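Local coordinates for protein serine acetyltransferase (Bacteroides vulgatus ATCC 8482, PDB 3F1X) that probably transfers an acetyl group from acetyl-CoA to serine on the way to cysteine, using a left-handed beta-helix, at residues P155-L169 with P178-G190. Sequence-based numbering, arbitrary orientation.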
loop_
_atom_site.group_PDB
_atom_site.type_symbol
_atom_site.label_atom_id
_atom_site.label_comp_id
_atom_site.label_asym_id
_atom_site.label_seq_id
_atom_site.Cartn_x
_atom_site.Cartn_y
_atom_site.Cartn_z
ATOM N N PRO A 155 -23.045 -5.557 -12.241
ATOM C CA PRO A 155 -23.150 -4.306 -11.487
ATOM C C PRO A 155 -24.477 -4.124 -10.753
ATOM O O PRO A 155 -24.513 -3.568 -9.659
ATOM C CB PRO A 155 -22.924 -3.243 -12.556
ATOM C CG PRO A 155 -23.516 -3.887 -13.792
ATOM C CD PRO A 155 -22.992 -5.301 -13.692
ATOM N N ALA A 156 -25.560 -4.600 -11.355
ATOM C CA ALA A 156 -26.881 -4.474 -10.757
ATOM C C ALA A 156 -26.969 -5.111 -9.373
ATOM O O ALA A 156 -27.521 -4.517 -8.450
ATOM C CB ALA A 156 -27.928 -5.081 -11.676
ATOM N N ILE A 157 -26.430 -6.317 -9.226
ATOM C CA ILE A 157 -26.474 -6.997 -7.938
ATOM C C ILE A 157 -25.745 -6.192 -6.873
ATOM O O ILE A 157 -26.157 -6.168 -5.720
ATOM C CB ILE A 157 -25.849 -8.401 -8.010
ATOM C CG1 ILE A 157 -26.635 -9.259 -8.994
ATOM C CG2 ILE A 157 -25.887 -9.064 -6.629
ATOM C CD1 ILE A 157 -28.071 -9.504 -8.578
ATOM N N ARG A 158 -24.664 -5.530 -7.274
ATOM C CA ARG A 158 -23.883 -4.715 -6.360
ATOM C C ARG A 158 -24.686 -3.508 -5.901
ATOM O O ARG A 158 -24.698 -3.178 -4.716
ATOM C CB ARG A 158 -22.583 -4.264 -7.038
ATOM C CG ARG A 158 -21.626 -5.411 -7.278
ATOM C CD ARG A 158 -20.406 -5.014 -8.093
ATOM N NE ARG A 158 -19.515 -6.155 -8.302
ATOM C CZ ARG A 158 -18.373 -6.101 -8.982
ATOM N NH1 ARG A 158 -17.624 -7.191 -9.122
ATOM N NH2 ARG A 158 -17.981 -4.956 -9.526
ATOM N N ALA A 159 -25.364 -2.850 -6.841
ATOM C CA ALA A 159 -26.177 -1.681 -6.509
ATOM C C ALA A 159 -27.354 -2.089 -5.627
ATOM O O ALA A 159 -27.638 -1.442 -4.623
ATOM C CB ALA A 159 -26.687 -1.015 -7.787
ATOM N N ILE A 160 -28.035 -3.167 -6.005
ATOM C CA ILE A 160 -29.182 -3.646 -5.241
ATOM C C ILE A 160 -28.742 -4.096 -3.844
ATOM O O ILE A 160 -29.444 -3.868 -2.858
ATOM C CB ILE A 160 -29.896 -4.802 -5.990
ATOM C CG1 ILE A 160 -30.492 -4.268 -7.290
ATOM C CG2 ILE A 160 -31.011 -5.407 -5.128
ATOM C CD1 ILE A 160 -30.975 -5.343 -8.230
ATOM N N SER A 161 -27.577 -4.728 -3.758
ATOM C CA SER A 161 -27.056 -5.164 -2.468
ATOM C C SER A 161 -26.799 -3.945 -1.593
ATOM O O SER A 161 -27.226 -3.907 -0.439
ATOM C CB SER A 161 -25.753 -5.943 -2.649
ATOM O OG SER A 161 -25.981 -7.153 -3.336
ATOM N N ASN A 162 -26.106 -2.947 -2.147
ATOM C CA ASN A 162 -25.802 -1.724 -1.401
ATOM C C ASN A 162 -27.108 -1.074 -0.934
ATOM O O ASN A 162 -27.216 -0.611 0.205
ATOM C CB ASN A 162 -25.017 -0.722 -2.269
ATOM C CG ASN A 162 -23.510 -0.974 -2.260
ATOM O OD1 ASN A 162 -23.052 -2.104 -2.432
ATOM N ND2 ASN A 162 -22.731 0.092 -2.080
ATOM N N TYR A 163 -28.092 -1.030 -1.828
ATOM C CA TYR A 163 -29.396 -0.459 -1.502
ATOM C C TYR A 163 -30.051 -1.166 -0.309
ATOM O O TYR A 163 -30.425 -0.521 0.672
ATOM C CB TYR A 163 -30.357 -0.543 -2.698
ATOM C CG TYR A 163 -31.799 -0.493 -2.260
ATOM C CD1 TYR A 163 -32.355 0.678 -1.759
ATOM C CD2 TYR A 163 -32.573 -1.651 -2.225
ATOM C CE1 TYR A 163 -33.653 0.692 -1.222
ATOM C CE2 TYR A 163 -33.863 -1.645 -1.688
ATOM C CZ TYR A 163 -34.390 -0.475 -1.189
ATOM O OH TYR A 163 -35.651 -0.493 -0.641
ATOM N N ARG A 164 -30.209 -2.486 -0.394
ATOM C CA ARG A 164 -30.844 -3.215 0.706
ATOM C C ARG A 164 -30.069 -3.066 2.006
ATOM O O ARG A 164 -30.656 -3.046 3.085
ATOM C CB ARG A 164 -31.035 -4.692 0.341
ATOM C CG ARG A 164 -32.011 -4.890 -0.823
ATOM C CD ARG A 164 -32.599 -6.296 -0.832
ATOM N NE ARG A 164 -33.338 -6.600 -2.059
ATOM C CZ ARG A 164 -34.524 -6.088 -2.377
ATOM N NH1 ARG A 164 -35.128 -5.234 -1.559
ATOM N NH2 ARG A 164 -35.107 -6.434 -3.515
ATOM N N ILE A 165 -28.752 -2.940 1.911
ATOM C CA ILE A 165 -27.940 -2.751 3.103
ATOM C C ILE A 165 -28.237 -1.370 3.695
ATOM O O ILE A 165 -28.449 -1.224 4.910
ATOM C CB ILE A 165 -26.435 -2.855 2.768
ATOM C CG1 ILE A 165 -26.058 -4.316 2.529
ATOM C CG2 ILE A 165 -25.600 -2.257 3.895
ATOM C CD1 ILE A 165 -24.671 -4.517 1.984
ATOM N N ALA A 166 -28.276 -0.368 2.820
ATOM C CA ALA A 166 -28.528 1.005 3.222
ATOM C C ALA A 166 -29.940 1.193 3.761
ATOM O O ALA A 166 -30.140 1.909 4.734
ATOM C CB ALA A 166 -28.275 1.955 2.041
ATOM N N HIS A 167 -30.910 0.541 3.131
ATOM C CA HIS A 167 -32.300 0.647 3.556
ATOM C C HIS A 167 -32.467 0.167 4.995
ATOM O O HIS A 167 -33.113 0.827 5.801
ATOM C CB HIS A 167 -33.202 -0.169 2.632
ATOM C CG HIS A 167 -34.669 0.043 2.869
ATOM N ND1 HIS A 167 -35.518 -0.976 3.243
ATOM C CD2 HIS A 167 -35.441 1.149 2.747
ATOM C CE1 HIS A 167 -36.751 -0.508 3.340
ATOM N NE2 HIS A 167 -36.731 0.779 3.043
ATOM N N GLU A 168 -31.874 -0.981 5.303
ATOM C CA GLU A 168 -31.953 -1.562 6.638
ATOM C C GLU A 168 -31.351 -0.600 7.662
ATOM O O GLU A 168 -31.908 -0.385 8.740
ATOM C CB GLU A 168 -31.223 -2.912 6.654
ATOM C CG GLU A 168 -31.297 -3.668 7.974
ATOM C CD GLU A 168 -32.714 -3.764 8.528
ATOM O OE1 GLU A 168 -33.639 -4.146 7.774
ATOM O OE2 GLU A 168 -32.904 -3.462 9.727
ATOM N N LEU A 169 -30.217 -0.008 7.308
ATOM C CA LEU A 169 -29.547 0.954 8.173
ATOM C C LEU A 169 -30.470 2.162 8.392
ATOM O O LEU A 169 -30.539 2.712 9.488
ATOM C CB LEU A 169 -28.225 1.385 7.524
ATOM C CG LEU A 169 -26.878 0.977 8.132
ATOM C CD1 LEU A 169 -27.014 -0.186 9.089
ATOM C CD2 LEU A 169 -25.913 0.634 6.999
ATOM N N PRO A 178 -26.639 5.743 5.313
ATOM C CA PRO A 178 -27.361 5.068 4.219
ATOM C C PRO A 178 -27.170 5.719 2.844
ATOM O O PRO A 178 -26.931 5.031 1.854
ATOM C CB PRO A 178 -28.820 5.122 4.677
ATOM C CG PRO A 178 -28.700 5.115 6.191
ATOM C CD PRO A 178 -27.556 6.091 6.413
ATOM N N ARG A 179 -27.272 7.042 2.793
ATOM C CA ARG A 179 -27.112 7.778 1.544
ATOM C C ARG A 179 -25.676 7.636 1.041
ATOM O O ARG A 179 -25.421 7.539 -0.159
ATOM C CB ARG A 179 -27.462 9.254 1.761
ATOM C CG ARG A 179 -27.526 10.090 0.493
ATOM C CD ARG A 179 -28.525 9.527 -0.511
ATOM N NE ARG A 179 -28.551 10.313 -1.748
ATOM C CZ ARG A 179 -29.177 11.480 -1.892
ATOM N NH1 ARG A 179 -29.845 12.014 -0.878
ATOM N NH2 ARG A 179 -29.128 12.117 -3.055
ATOM N N PHE A 180 -24.739 7.623 1.980
ATOM C CA PHE A 180 -23.331 7.458 1.665
ATOM C C PHE A 180 -23.160 6.152 0.918
ATOM O O PHE A 180 -22.503 6.090 -0.122
ATOM C CB PHE A 180 -22.527 7.385 2.952
ATOM C CG PHE A 180 -21.528 8.471 3.097
ATOM C CD1 PHE A 180 -20.277 8.366 2.495
ATOM C CD2 PHE A 180 -21.830 9.608 3.844
ATOM C CE1 PHE A 180 -19.334 9.376 2.635
ATOM C CE2 PHE A 180 -20.891 10.628 3.990
ATOM C CZ PHE A 180 -19.638 10.512 3.382
ATOM N N ILE A 181 -23.758 5.101 1.461
ATOM C CA ILE A 181 -23.667 3.787 0.860
ATOM C C ILE A 181 -24.310 3.686 -0.523
ATOM O O ILE A 181 -23.730 3.058 -1.416
ATOM C CB ILE A 181 -24.245 2.717 1.827
ATOM C CG1 ILE A 181 -23.295 2.588 3.032
ATOM C CG2 ILE A 181 -24.458 1.383 1.097
ATOM C CD1 ILE A 181 -23.694 1.558 4.074
ATOM N N THR A 182 -25.482 4.292 -0.730
ATOM C CA THR A 182 -26.093 4.201 -2.056
ATOM C C THR A 182 -25.349 5.037 -3.088
ATOM O O THR A 182 -25.242 4.637 -4.246
ATOM C CB THR A 182 -27.604 4.602 -2.066
ATOM O OG1 THR A 182 -27.778 5.919 -1.519
ATOM C CG2 THR A 182 -28.426 3.586 -1.276
ATOM N N GLU A 183 -24.832 6.193 -2.682
ATOM C CA GLU A 183 -24.085 7.026 -3.619
ATOM C C GLU A 183 -22.805 6.304 -4.017
ATOM O O GLU A 183 -22.262 6.535 -5.098
ATOM C CB GLU A 183 -23.759 8.389 -3.002
ATOM C CG GLU A 183 -24.986 9.275 -2.842
ATOM C CD GLU A 183 -25.613 9.649 -4.176
ATOM O OE1 GLU A 183 -26.737 10.191 -4.177
ATOM O OE2 GLU A 183 -24.981 9.413 -5.226
HETATM N N MSE A 184 -22.329 5.428 -3.135
HETATM C CA MSE A 184 -21.128 4.649 -3.410
HETATM C C MSE A 184 -21.414 3.710 -4.581
HETATM O O MSE A 184 -20.590 3.555 -5.488
HETATM C CB MSE A 184 -20.734 3.840 -2.172
HETATM C CG MSE A 184 -19.315 4.079 -1.699
HETATM SE SE MSE A 184 -18.912 3.029 -0.122
HETATM C CE MSE A 184 -18.727 1.298 -0.976
ATOM N N ALA A 185 -22.585 3.078 -4.549
ATOM C CA ALA A 185 -23.004 2.173 -5.620
ATOM C C ALA A 185 -23.251 3.014 -6.871
ATOM O O ALA A 185 -22.945 2.597 -7.980
ATOM C CB ALA A 185 -24.288 1.442 -5.226
ATOM N N HIS A 186 -23.814 4.201 -6.665
ATOM C CA HIS A 186 -24.121 5.136 -7.743
ATOM C C HIS A 186 -22.845 5.408 -8.550
ATOM O O HIS A 186 -22.838 5.352 -9.785
ATOM C CB HIS A 186 -24.663 6.430 -7.121
ATOM C CG HIS A 186 -25.119 7.453 -8.115
ATOM N ND1 HIS A 186 -25.238 7.190 -9.465
ATOM C CD2 HIS A 186 -25.516 8.736 -7.947
ATOM C CE1 HIS A 186 -25.690 8.267 -10.081
ATOM N NE2 HIS A 186 -25.868 9.220 -9.181
ATOM N N SER A 187 -21.759 5.675 -7.833
ATOM C CA SER A 187 -20.468 5.955 -8.448
ATOM C C SER A 187 -19.893 4.735 -9.164
ATOM O O SER A 187 -19.427 4.847 -10.290
ATOM C CB SER A 187 -19.469 6.427 -7.379
ATOM O OG SER A 187 -18.172 6.594 -7.935
ATOM N N GLU A 188 -19.942 3.575 -8.508
ATOM C CA GLU A 188 -19.398 2.347 -9.073
ATOM C C GLU A 188 -20.229 1.669 -10.161
ATOM O O GLU A 188 -19.685 0.909 -10.971
ATOM C CB GLU A 188 -19.135 1.316 -7.964
ATOM C CG GLU A 188 -18.179 1.770 -6.861
ATOM C CD GLU A 188 -17.782 0.633 -5.924
ATOM O OE1 GLU A 188 -17.146 -0.335 -6.400
ATOM O OE2 GLU A 188 -18.102 0.703 -4.712
ATOM N N THR A 189 -21.532 1.933 -10.204
ATOM C CA THR A 189 -22.389 1.270 -11.194
ATOM C C THR A 189 -23.247 2.163 -12.081
ATOM O O THR A 189 -23.791 1.697 -13.079
ATOM C CB THR A 189 -23.361 0.292 -10.505
ATOM O OG1 THR A 189 -24.302 1.043 -9.722
ATOM C CG2 THR A 189 -22.601 -0.674 -9.597
ATOM N N GLY A 190 -23.385 3.429 -11.711
ATOM C CA GLY A 190 -24.209 4.336 -12.484
ATOM C C GLY A 190 -25.680 4.186 -12.110
ATOM O O GLY A 190 -26.549 4.825 -12.713
HETATM O O HOH W 1 -20.229 -0.225 -3.306
#
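N162 lays its amide against helix 178-189, and ND2 gives a nearly straight bond to I181 O (3.2 Å, 170°). CG stands anti to the carbonyl carbon (chi1 -85°), directing the amide across the interface; I181 O lies in the amide plane, although the nitrogen arrives tilted from the carbonyl plane. The second N-H reaches a water (2.8 Å from ND2) that donates to E188 OE2, using both amide protons, while OD1 takes a weak bond from R50.

The segment axes, running antiparallel, come within 8.5 Å, which suits small residues: A185 CB rests on N162 CB (3.7 Å), facing A159. I181 is a knob among N162, I165, A166 and L169; its CG2, anti to the backbone N, dips toward N162 O, while CD1 meets L169 CD2 (3.8 Å), the side chains crossing at about a right angle. A166 is short enough for its CB to approach P178 O (3.4 Å) beside T182 CG2. At the far end T189 OG1 bonds both A185 O (2.7 Å) and I191 N, which suits a helix terminus, and methyl CG2 packs on P155.

With an alanine in place of N162, I181 O and the water would probably lose their donor, and a gap would open beside A185. This alpha-helical hairpin, leading into the beta-helix, joins an apolar seam to one direct and one water-mediated link from N162, which probably help hold its register.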